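Local coordinates for protein tryptophan--tRNA ligase (Mycoplasma pneumoniae, PDB 2YY5) that catalyses the ATP-dependent attachment of L-tryptophan to tRNA(Trp), releasing AMP and diphosphate, as a homodimeric class I aminoacyl-tRNA synthetase, at residues Gly24-Leu29 with Val65-Ala70; Leu69-Asp74 with Val300-Lys305; Thr9-Gln12 with Lys16-Leu19. The protein carries 1 engineered substitution. All blocks are in the same frame, centred on the assembly; numbering follows the deposited sequence.

Contact 1 of 3, residues Gly24-Leu29 with Val65-Ala70; sequences GVMQSL and VRTLLA. With WSA (5'-O-[(L-tryptophylamino)sulfonyl]adenosine), chain J.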
loop_
_atom_site.group_PDB
_atom_site.type_symbol
_atom_site.label_atom_id
_atom_site.label_comp_id
_atom_site.label_asym_id
_atom_site.label_seq_id
_atom_site.Cartn_x
_atom_site.Cartn_y
_atom_site.Cartn_z
ATOM N N GLY B 24 -3.629 -14.990 24.417
ATOM C CA GLY B 24 -2.481 -14.261 23.915
ATOM C C GLY B 24 -2.476 -12.767 24.170
ATOM O O GLY B 24 -1.430 -12.200 24.506
ATOM N N VAL B 25 -3.634 -12.124 24.018
ATOM C CA VAL B 25 -3.730 -10.677 24.188
ATOM C C VAL B 25 -5.029 -10.172 24.790
ATOM O O VAL B 25 -5.011 -9.289 25.638
ATOM C CB VAL B 25 -3.542 -9.943 22.833
ATOM C CG1 VAL B 25 -2.121 -10.102 22.350
ATOM C CG2 VAL B 25 -4.510 -10.503 21.792
ATOM N N MET B 26 -6.153 -10.710 24.335
ATOM C CA MET B 26 -7.456 -10.282 24.831
ATOM C C MET B 26 -7.585 -10.225 26.346
ATOM O O MET B 26 -7.960 -9.193 26.896
ATOM C CB MET B 26 -8.561 -11.176 24.262
ATOM C CG MET B 26 -8.825 -10.926 22.800
ATOM S SD MET B 26 -10.161 -11.901 22.102
ATOM C CE MET B 26 -9.866 -11.591 20.347
ATOM N N GLN B 27 -7.277 -11.330 27.019
ATOM C CA GLN B 27 -7.376 -11.406 28.477
ATOM C C GLN B 27 -6.634 -10.307 29.240
ATOM O O GLN B 27 -7.122 -9.819 30.262
ATOM C CB GLN B 27 -6.888 -12.776 28.976
ATOM C CG GLN B 27 -6.575 -12.805 30.472
ATOM C CD GLN B 27 -6.070 -14.146 30.955
ATOM O OE1 GLN B 27 -6.853 -15.052 31.227
ATOM N NE2 GLN B 27 -4.750 -14.283 31.058
ATOM N N SER B 28 -5.458 -9.923 28.758
ATOM C CA SER B 28 -4.678 -8.900 29.441
ATOM C C SER B 28 -5.090 -7.487 29.055
ATOM O O SER B 28 -4.551 -6.510 29.573
ATOM C CB SER B 28 -3.189 -9.100 29.156
ATOM O OG SER B 28 -2.913 -8.904 27.790
ATOM N N LEU B 29 -6.052 -7.384 28.150
ATOM C CA LEU B 29 -6.546 -6.092 27.683
ATOM C C LEU B 29 -7.149 -5.278 28.819
ATOM O O LEU B 29 -7.053 -4.056 28.830
ATOM C CB LEU B 29 -7.603 -6.314 26.607
ATOM C CG LEU B 29 -7.347 -5.714 25.233
ATOM C CD1 LEU B 29 -5.888 -5.862 24.834
ATOM C CD2 LEU B 29 -8.270 -6.402 24.245
ATOM N N VAL B 65 -15.640 -6.881 17.410
ATOM C CA VAL B 65 -15.886 -5.766 18.307
ATOM C C VAL B 65 -16.736 -6.216 19.479
ATOM O O VAL B 65 -16.487 -5.820 20.617
ATOM C CB VAL B 65 -16.586 -4.589 17.599
ATOM C CG1 VAL B 65 -16.947 -3.516 18.610
ATOM C CG2 VAL B 65 -15.660 -3.993 16.555
ATOM N N ARG B 66 -17.740 -7.041 19.210
ATOM C CA ARG B 66 -18.581 -7.536 20.286
ATOM C C ARG B 66 -17.784 -8.415 21.251
ATOM O O ARG B 66 -17.949 -8.317 22.466
ATOM C CB ARG B 66 -19.771 -8.311 19.726
ATOM C CG ARG B 66 -20.898 -7.417 19.225
ATOM C CD ARG B 66 -22.171 -8.214 19.052
ATOM N NE ARG B 66 -21.970 -9.374 18.190
ATOM C CZ ARG B 66 -22.842 -10.366 18.060
ATOM N NH1 ARG B 66 -22.576 -11.384 17.251
ATOM N NH2 ARG B 66 -23.978 -10.345 18.747
ATOM N N THR B 67 -16.914 -9.268 20.718
ATOM C CA THR B 67 -16.100 -10.126 21.569
ATOM C C THR B 67 -15.201 -9.289 22.482
ATOM O O THR B 67 -15.112 -9.541 23.685
ATOM C CB THR B 67 -15.211 -11.072 20.735
ATOM O OG1 THR B 67 -16.036 -11.994 20.010
ATOM C CG2 THR B 67 -14.272 -11.854 21.638
ATOM N N LEU B 68 -14.542 -8.287 21.908
ATOM C CA LEU B 68 -13.650 -7.426 22.680
ATOM C C LEU B 68 -14.386 -6.693 23.794
ATOM O O LEU B 68 -13.836 -6.471 24.871
ATOM C CB LEU B 68 -12.944 -6.429 21.758
ATOM C CG LEU B 68 -12.006 -7.080 20.737
ATOM C CD1 LEU B 68 -11.357 -6.017 19.864
ATOM C CD2 LEU B 68 -10.947 -7.891 21.478
ATOM N N LEU B 69 -15.634 -6.321 23.531
ATOM C CA LEU B 69 -16.454 -5.638 24.525
ATOM C C LEU B 69 -16.927 -6.659 25.558
ATOM O O LEU B 69 -16.806 -6.438 26.764
ATOM C CB LEU B 69 -17.660 -4.974 23.854
ATOM C CG LEU B 69 -17.578 -3.493 23.455
ATOM C CD1 LEU B 69 -16.192 -3.134 22.992
ATOM C CD2 LEU B 69 -18.601 -3.212 22.357
ATOM N N ALA B 70 -17.446 -7.788 25.078
ATOM C CA ALA B 70 -17.942 -8.841 25.964
ATOM C C ALA B 70 -16.831 -9.286 26.889
ATOM O O ALA B 70 -17.071 -9.843 27.956
ATOM C CB ALA B 70 -18.430 -10.026 25.158
HETATM C CD2 WSA J . -1.137 -6.319 14.553
HETATM C CE3 WSA J . -0.930 -6.677 15.881
HETATM C CZ3 WSA J . -0.246 -5.812 16.725
HETATM C CH2 WSA J . 0.229 -4.596 16.242
HETATM C CZ2 WSA J . 0.022 -4.241 14.915
HETATM C CE2 WSA J . -0.663 -5.107 14.070
HETATM N N11 WSA J . -1.019 -5.022 12.790
HETATM C CD1 WSA J . -1.693 -6.114 12.444
HETATM C CG WSA J . -1.790 -6.932 13.491
HETATM C CB WSA J . -2.503 -8.283 13.513
HETATM C CA WSA J . -1.532 -9.427 13.817
HETATM N NH3 WSA J . -0.450 -9.460 12.825
HETATM C C WSA J . -2.303 -10.749 13.782
HETATM O O WSA J . -2.603 -11.261 12.708
HETATM N NS WSA J . -2.624 -11.295 14.950
HETATM S S WSA J . -3.858 -12.346 14.762
HETATM O O1S WSA J . -5.060 -11.635 14.216
HETATM O O2S WSA J . -3.469 -13.431 13.802
HETATM O "O5'" WSA J . -4.129 -12.877 16.064
HETATM C "C5'" WSA J . -4.365 -11.959 17.137
HETATM C "C4'" WSA J . -3.407 -12.112 18.323
HETATM O "O4'" WSA J . -3.463 -13.459 18.825
HETATM C "C3'" WSA J . -1.941 -11.834 17.978
HETATM O "O3'" WSA J . -1.314 -11.142 19.062
HETATM C "C2'" WSA J . -1.372 -13.248 17.870
HETATM O "O2'" WSA J . 0.031 -13.225 18.150
HETATM C "C1'" WSA J . -2.110 -13.884 19.046
HETATM N N9 WSA J . -2.032 -15.363 18.955
HETATM C C8 WSA J . -2.367 -16.079 17.885
HETATM N N7 WSA J . -2.237 -17.375 18.154
HETATM C C5 WSA J . -1.813 -17.486 19.412
HETATM C C4 WSA J . -1.673 -16.200 19.918
HETATM N N3 WSA J . -1.251 -16.040 21.183
HETATM C C2 WSA J . -0.973 -17.088 21.940
HETATM N N1 WSA J . -1.099 -18.322 21.488
HETATM C C6 WSA J . -1.516 -18.559 20.234
HETATM N N6 WSA J . -1.657 -19.806 19.786
#
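M26 and L68 meet at about a right angle, and these two residues give the largest shares of the interface. M26 has its CG anti to the carbonyl carbon (chi1 -72°), and the chain beyond is extended. It therefore runs across the end of L68. M26 CG lies 3.9 Å from L68 CD2, and M26 CE lies 4.0 Å from the same methyl. One branch of L68 is thus touched by both ends of the thioether. M26 also crosses T67 at about a right angle, with M26 SD 4.1 Å from T67 CG2. The hydroxyl of T67 is engaged elsewhere, on the backbone oxygen of D63 in its own helix. L29 adds a third approach, oblique to L68, with L29 CD2 4.1 Å from L68 CD2.

Helix 19-26, which begins within the predicted HIGH region of this class I synthetase, is packed here against helix 54-71. Another side of 24-29 borders the bound tryptophanyl-adenylate analogue. G24 CA is 3.5 Å from WSA N3, and V25 CG1 is 3.5 Å from WSA O3'. No hydrogen bond links the two segments. The buried contact rests on apolar packing, so shape and close fit, not directed bonds, hold the two segments together.

Contact 2 of 3, residues Leu69-Asp74 with Val300-Lys305; sequences LAVGLD and VNIQRK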
loop_
_atom_site.group_PDB
_atom_site.type_symbol
_atom_site.label_atom_id
_atom_site.label_comp_id
_atom_site.label_asym_id
_atom_site.label_seq_id
_atom_site.Cartn_x
_atom_site.Cartn_y
_atom_site.Cartn_z
ATOM N N LEU B 69 -15.634 -6.321 23.531
ATOM C CA LEU B 69 -16.454 -5.638 24.525
ATOM C C LEU B 69 -16.927 -6.659 25.558
ATOM O O LEU B 69 -16.806 -6.438 26.764
ATOM C CB LEU B 69 -17.660 -4.974 23.854
ATOM C CG LEU B 69 -17.578 -3.493 23.455
ATOM C CD1 LEU B 69 -16.192 -3.134 22.992
ATOM C CD2 LEU B 69 -18.601 -3.212 22.357
ATOM N N ALA B 70 -17.446 -7.788 25.078
ATOM C CA ALA B 70 -17.942 -8.841 25.964
ATOM C C ALA B 70 -16.831 -9.286 26.889
ATOM O O ALA B 70 -17.071 -9.843 27.956
ATOM C CB ALA B 70 -18.430 -10.026 25.158
ATOM N N VAL B 71 -15.604 -9.029 26.471
ATOM C CA VAL B 71 -14.462 -9.428 27.257
ATOM C C VAL B 71 -14.025 -8.386 28.272
ATOM O O VAL B 71 -13.359 -8.721 29.246
ATOM C CB VAL B 71 -13.316 -9.815 26.325
ATOM C CG1 VAL B 71 -11.990 -9.672 27.021
ATOM C CG2 VAL B 71 -13.531 -11.252 25.864
ATOM N N GLY B 72 -14.407 -7.131 28.064
ATOM C CA GLY B 72 -14.029 -6.099 29.016
ATOM C C GLY B 72 -13.338 -4.865 28.459
ATOM O O GLY B 72 -13.057 -3.925 29.208
ATOM N N LEU B 73 -13.041 -4.856 27.163
ATOM C CA LEU B 73 -12.401 -3.693 26.559
ATOM C C LEU B 73 -13.427 -2.571 26.681
ATOM O O LEU B 73 -14.540 -2.663 26.145
ATOM C CB LEU B 73 -12.059 -3.965 25.090
ATOM C CG LEU B 73 -11.248 -2.892 24.363
ATOM C CD1 LEU B 73 -9.936 -2.626 25.089
ATOM C CD2 LEU B 73 -10.982 -3.359 22.941
ATOM N N ASP B 74 -13.050 -1.522 27.403
ATOM C CA ASP B 74 -13.935 -0.387 27.655
ATOM C C ASP B 74 -13.613 0.822 26.793
ATOM O O ASP B 74 -12.561 1.430 26.946
ATOM C CB ASP B 74 -13.845 0.012 29.134
ATOM C CG ASP B 74 -14.919 1.004 29.547
ATOM O OD1 ASP B 74 -15.657 1.506 28.668
ATOM O OD2 ASP B 74 -15.022 1.282 30.763
ATOM N N VAL B 300 -18.969 -19.695 27.829
ATOM C CA VAL B 300 -20.379 -19.418 28.088
ATOM C C VAL B 300 -20.561 -17.979 28.571
ATOM O O VAL B 300 -21.546 -17.333 28.237
ATOM C CB VAL B 300 -20.954 -20.424 29.122
ATOM C CG1 VAL B 300 -22.334 -19.990 29.601
ATOM C CG2 VAL B 300 -21.047 -21.799 28.488
ATOM N N ASN B 301 -19.596 -17.477 29.333
ATOM C CA ASN B 301 -19.656 -16.107 29.842
ATOM C C ASN B 301 -19.248 -15.057 28.800
ATOM O O ASN B 301 -19.565 -13.876 28.943
ATOM C CB ASN B 301 -18.783 -15.971 31.093
ATOM C CG ASN B 301 -18.668 -14.535 31.570
ATOM O OD1 ASN B 301 -17.819 -13.778 31.097
ATOM N ND2 ASN B 301 -19.533 -14.149 32.504
ATOM N N ILE B 302 -18.535 -15.479 27.761
ATOM C CA ILE B 302 -18.141 -14.546 26.710
ATOM C C ILE B 302 -19.313 -14.520 25.736
ATOM O O ILE B 302 -19.843 -13.461 25.399
ATOM C CB ILE B 302 -16.886 -15.013 25.922
ATOM C CG1 ILE B 302 -15.689 -15.214 26.856
ATOM C CG2 ILE B 302 -16.560 -13.992 24.836
ATOM C CD1 ILE B 302 -15.283 -13.978 27.621
ATOM N N GLN B 303 -19.709 -15.709 25.293
ATOM C CA GLN B 303 -20.814 -15.860 24.360
ATOM C C GLN B 303 -22.058 -15.206 24.950
ATOM O O GLN B 303 -22.888 -14.660 24.234
ATOM C CB GLN B 303 -21.039 -17.353 24.081
ATOM C CG GLN B 303 -19.876 -18.002 23.308
ATOM C CD GLN B 303 -19.913 -19.529 23.290
ATOM O OE1 GLN B 303 -20.956 -20.136 23.050
ATOM N NE2 GLN B 303 -18.763 -20.152 23.530
ATOM N N ARG B 304 -22.155 -15.248 26.274
ATOM C CA ARG B 304 -23.274 -14.668 27.005
ATOM C C ARG B 304 -23.279 -13.160 26.798
ATOM O O ARG B 304 -24.203 -12.599 26.221
ATOM C CB ARG B 304 -23.124 -14.972 28.503
ATOM C CG ARG B 304 -24.368 -14.740 29.355
ATOM C CD ARG B 304 -24.025 -14.109 30.715
ATOM N NE ARG B 304 -22.971 -14.804 31.463
ATOM C CZ ARG B 304 -23.073 -16.031 31.974
ATOM N NH1 ARG B 304 -22.050 -16.563 32.638
ATOM N NH2 ARG B 304 -24.190 -16.732 31.826
ATOM N N LYS B 305 -22.230 -12.509 27.280
ATOM C CA LYS B 305 -22.102 -11.065 27.177
ATOM C C LYS B 305 -22.016 -10.587 25.732
ATOM O O LYS B 305 -22.543 -9.532 25.375
ATOM C CB LYS B 305 -20.861 -10.605 27.946
ATOM C CG LYS B 305 -20.967 -10.735 29.457
ATOM C CD LYS B 305 -19.671 -10.308 30.142
ATOM C CE LYS B 305 -19.893 -9.944 31.608
ATOM N NZ LYS B 305 -20.512 -11.043 32.414
#
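A70 CB faces the backbone of helix 284-308, where helix 54-71 of the class I nucleotide-binding fold comes to its end. The two backbones come close: the CA atoms of A70 and K305 are 4.9 Å apart. The small side chain of A70 permits this approach. Its CB lies 3.7 Å from I302 O and also 3.7 Å from K305 CB. This is the tight part of the contact, and A70 is buried there.

V71 and I302 extend the packing on the buried side. I302 has CG1 anti to the carbonyl carbon (chi1 -58°), and the turn at chi2 (-59°) carries CD1 over to V71. V71 CG2 meets I302 CD1 at 3.7 Å. The other I302 branch is more distant, with I302 CG2 4.4 Å from A70 CB.

The looser side begins beyond K305 CD, where the chain bends at chi4 and the amino end leads away from 69-74. K305 is partly exposed, and only its aliphatic part takes part in the contact. No hydrogen bond crosses between the segments, so the join is made by packing alone.

Just past A70 and V71 the helix stops in a Schellman motif. G72 takes a positive phi of 127°, and the chain turns off towards strand 78-82. L73 then drops its side chain among L29, L38, V40 and L80, on the sheet side of the fold. The contact thus joins the end of a helix of the catalytic domain to helix 284-308, the last but one of the chain. Where the K305 chain passes the last turn of helix 54-71, K305 CD rests 3.4 Å from A70 O.

Contact 3 of 3, residues Thr9-Gln12 with Lys16-Leu19; sequences TGIQ and KQHL. With WSA (5'-O-[(L-tryptophylamino)sulfonyl]adenosine), chain J; SO4 (sulfate ion), chain H.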
loop_
_atom_site.group_PDB
_atom_site.type_symbol
_atom_site.label_atom_id
_atom_site.label_comp_id
_atom_site.label_asym_id
_atom_site.label_seq_id
_atom_site.Cartn_x
_atom_site.Cartn_y
_atom_site.Cartn_z
ATOM N N THR B 9 -2.117 -2.432 19.631
ATOM C CA THR B 9 -2.195 -3.809 19.159
ATOM C C THR B 9 -3.365 -3.958 18.208
ATOM O O THR B 9 -4.370 -3.241 18.315
ATOM C CB THR B 9 -2.342 -4.843 20.323
ATOM O OG1 THR B 9 -2.094 -6.158 19.809
ATOM C CG2 THR B 9 -3.739 -4.817 20.938
ATOM N N GLY B 10 -3.215 -4.876 17.260
ATOM C CA GLY B 10 -4.263 -5.112 16.293
ATOM C C GLY B 10 -4.666 -6.570 16.259
ATOM O O GLY B 10 -3.832 -7.461 16.435
ATOM N N ILE B 11 -5.953 -6.814 16.042
ATOM C CA ILE B 11 -6.465 -8.175 15.970
ATOM C C ILE B 11 -7.260 -8.348 14.689
ATOM O O ILE B 11 -8.126 -7.532 14.364
ATOM C CB ILE B 11 -7.388 -8.504 17.164
ATOM C CG1 ILE B 11 -6.621 -8.343 18.484
ATOM C CG2 ILE B 11 -7.909 -9.931 17.037
ATOM C CD1 ILE B 11 -7.512 -8.326 19.714
ATOM N N GLN B 12 -6.950 -9.411 13.955
ATOM C CA GLN B 12 -7.649 -9.715 12.714
ATOM C C GLN B 12 -8.963 -10.399 13.088
ATOM O O GLN B 12 -9.001 -11.230 14.002
ATOM C CB GLN B 12 -6.802 -10.651 11.846
ATOM C CG GLN B 12 -6.193 -10.001 10.614
ATOM C CD GLN B 12 -5.308 -10.958 9.819
ATOM O OE1 GLN B 12 -4.216 -11.330 10.261
ATOM N NE2 GLN B 12 -5.784 -11.367 8.645
ATOM N N LYS B 16 -13.002 -17.713 13.239
ATOM C CA LYS B 16 -12.070 -18.680 13.797
ATOM C C LYS B 16 -11.336 -18.147 15.015
ATOM O O LYS B 16 -10.325 -18.718 15.428
ATOM C CB LYS B 16 -11.042 -19.098 12.745
ATOM C CG LYS B 16 -11.130 -20.555 12.321
ATOM C CD LYS B 16 -11.929 -20.757 11.037
ATOM C CE LYS B 16 -11.793 -22.204 10.565
ATOM N NZ LYS B 16 -12.207 -22.420 9.156
ATOM N N GLN B 17 -11.829 -17.047 15.579
ATOM C CA GLN B 17 -11.223 -16.474 16.778
ATOM C C GLN B 17 -11.147 -17.619 17.802
ATOM O O GLN B 17 -12.163 -18.264 18.093
ATOM C CB GLN B 17 -12.105 -15.342 17.304
ATOM C CG GLN B 17 -11.357 -14.101 17.750
ATOM C CD GLN B 17 -10.611 -13.423 16.617
ATOM O OE1 GLN B 17 -9.383 -13.375 16.622
ATOM N NE2 GLN B 17 -11.348 -12.901 15.639
ATOM N N HIS B 18 -9.952 -17.875 18.337
ATOM C CA HIS B 18 -9.752 -18.968 19.294
ATOM C C HIS B 18 -9.083 -18.571 20.616
ATOM O O HIS B 18 -8.680 -17.420 20.801
ATOM C CB HIS B 18 -8.929 -20.071 18.629
ATOM C CG HIS B 18 -7.580 -19.617 18.160
ATOM N ND1 HIS B 18 -6.598 -19.178 19.022
ATOM C CD2 HIS B 18 -7.049 -19.534 16.916
ATOM C CE1 HIS B 18 -5.522 -18.846 18.333
ATOM N NE2 HIS B 18 -5.769 -19.052 17.051
ATOM N N LEU B 19 -8.971 -19.548 21.521
ATOM C CA LEU B 19 -8.363 -19.376 22.844
ATOM C C LEU B 19 -6.925 -18.849 22.803
ATOM O O LEU B 19 -6.467 -18.213 23.750
ATOM C CB LEU B 19 -8.362 -20.706 23.596
ATOM C CG LEU B 19 -9.248 -20.906 24.824
ATOM C CD1 LEU B 19 -8.847 -22.210 25.491
ATOM C CD2 LEU B 19 -9.082 -19.763 25.803
HETATM C CD2 WSA J . -1.137 -6.319 14.553
HETATM C CE3 WSA J . -0.930 -6.677 15.881
HETATM C CZ3 WSA J . -0.246 -5.812 16.725
HETATM C CH2 WSA J . 0.229 -4.596 16.242
HETATM C CZ2 WSA J . 0.022 -4.241 14.915
HETATM C CE2 WSA J . -0.663 -5.107 14.070
HETATM N N11 WSA J . -1.019 -5.022 12.790
HETATM C CD1 WSA J . -1.693 -6.114 12.444
HETATM C CG WSA J . -1.790 -6.932 13.491
HETATM C CB WSA J . -2.503 -8.283 13.513
HETATM C CA WSA J . -1.532 -9.427 13.817
HETATM N NH3 WSA J . -0.450 -9.460 12.825
HETATM C C WSA J . -2.303 -10.749 13.782
HETATM O O WSA J . -2.603 -11.261 12.708
HETATM N NS WSA J . -2.624 -11.295 14.950
HETATM S S WSA J . -3.858 -12.346 14.762
HETATM O O1S WSA J . -5.060 -11.635 14.216
HETATM O O2S WSA J . -3.469 -13.431 13.802
HETATM O "O5'" WSA J . -4.129 -12.877 16.064
HETATM C "C5'" WSA J . -4.365 -11.959 17.137
HETATM C "C4'" WSA J . -3.407 -12.112 18.323
HETATM O "O4'" WSA J . -3.463 -13.459 18.825
HETATM C "C3'" WSA J . -1.941 -11.834 17.978
HETATM O "O3'" WSA J . -1.314 -11.142 19.062
HETATM C "C2'" WSA J . -1.372 -13.248 17.870
HETATM O "O2'" WSA J . 0.031 -13.225 18.150
HETATM C "C1'" WSA J . -2.110 -13.884 19.046
HETATM N N9 WSA J . -2.032 -15.363 18.955
HETATM C C8 WSA J . -2.367 -16.079 17.885
HETATM N N7 WSA J . -2.237 -17.375 18.154
HETATM C C5 WSA J . -1.813 -17.486 19.412
HETATM C C4 WSA J . -1.673 -16.200 19.918
HETATM N N3 WSA J . -1.251 -16.040 21.183
HETATM C C2 WSA J . -0.973 -17.088 21.940
HETATM N N1 WSA J . -1.099 -18.322 21.488
HETATM C C6 WSA J . -1.516 -18.559 20.234
HETATM N N6 WSA J . -1.657 -19.806 19.786
HETATM S S SO4 H . -4.070 -16.972 14.222
HETATM O O1 SO4 H . -2.679 -16.539 14.408
HETATM O O2 SO4 H . -4.473 -16.746 12.814
HETATM O O3 SO4 H . -4.181 -18.403 14.566
HETATM O O4 SO4 H . -4.948 -16.182 15.092
#
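A bend at chi2 (63°) turns the Q17 side chain back, so that its amide reaches the backbone just past the end of strand 6-11. There Q17 NE2 gives a weak hydrogen bond to Q12 O, 3.3 Å long. Q17 OE1 lies 3.8 Å from I11 CG2, the branch of I11 that stands anti to its backbone N. The side chains of I11 and Q17 pass at a slant.

The H18 ring is engaged at both nitrogens. H18 ND1 makes a weak bond to G20 N, which caps the start of helix 19-26. H18 NE2 donates to SO4 O3 at 3.0 Å in a nearly straight bond of 168°. This sulfate oxygen and WSA N7 both lie at the ring edge, near its plane, with H18 CE1 3.6 Å from WSA N7. The sulfate probably comes from the crystallisation liquor, and K205 of the KMSKS region binds it too. Its place is consistent with an anion pocket.

Q12 holds the ligand through its backbone: Q12 N donates to WSA O1S at 2.9 Å. Earlier on the strand, G10 O is 3.1 Å from WSA CE3 of the indole. The segments therefore flank the adenylate analogue as the first strand and HIGH region of class I synthetases do.

Strand 6-11 lies beside strand 37-42 in the parallel sheet. Its T9 backbone bonds with F39 and F41, and that of I11 with F41 and A43. I11 and Q17 both touch L64 of helix 54-71 and M26 of helix 19-26.

All three contacts are largely buried, but their settings differ. Contact 3 lies nearest the chain centre and is the polar one, with backbone and imidazole groups set round the ligand and a sulfate. Contact 1 is its apolar neighbour. The two touch through M26 CE against Q17 CG and L68 CD2 against I11 CD1, and both border WSA. Contact 2 lies farther out, has a partly exposed lysine at its edge, and touches no ligand. Contacts 1 and 2 share helix 54-71 and the residues L69 and A70. That helix thus faces helix 19-26 in one contact and helix 284-308 in the other. Contacts 2 and 3 do not touch.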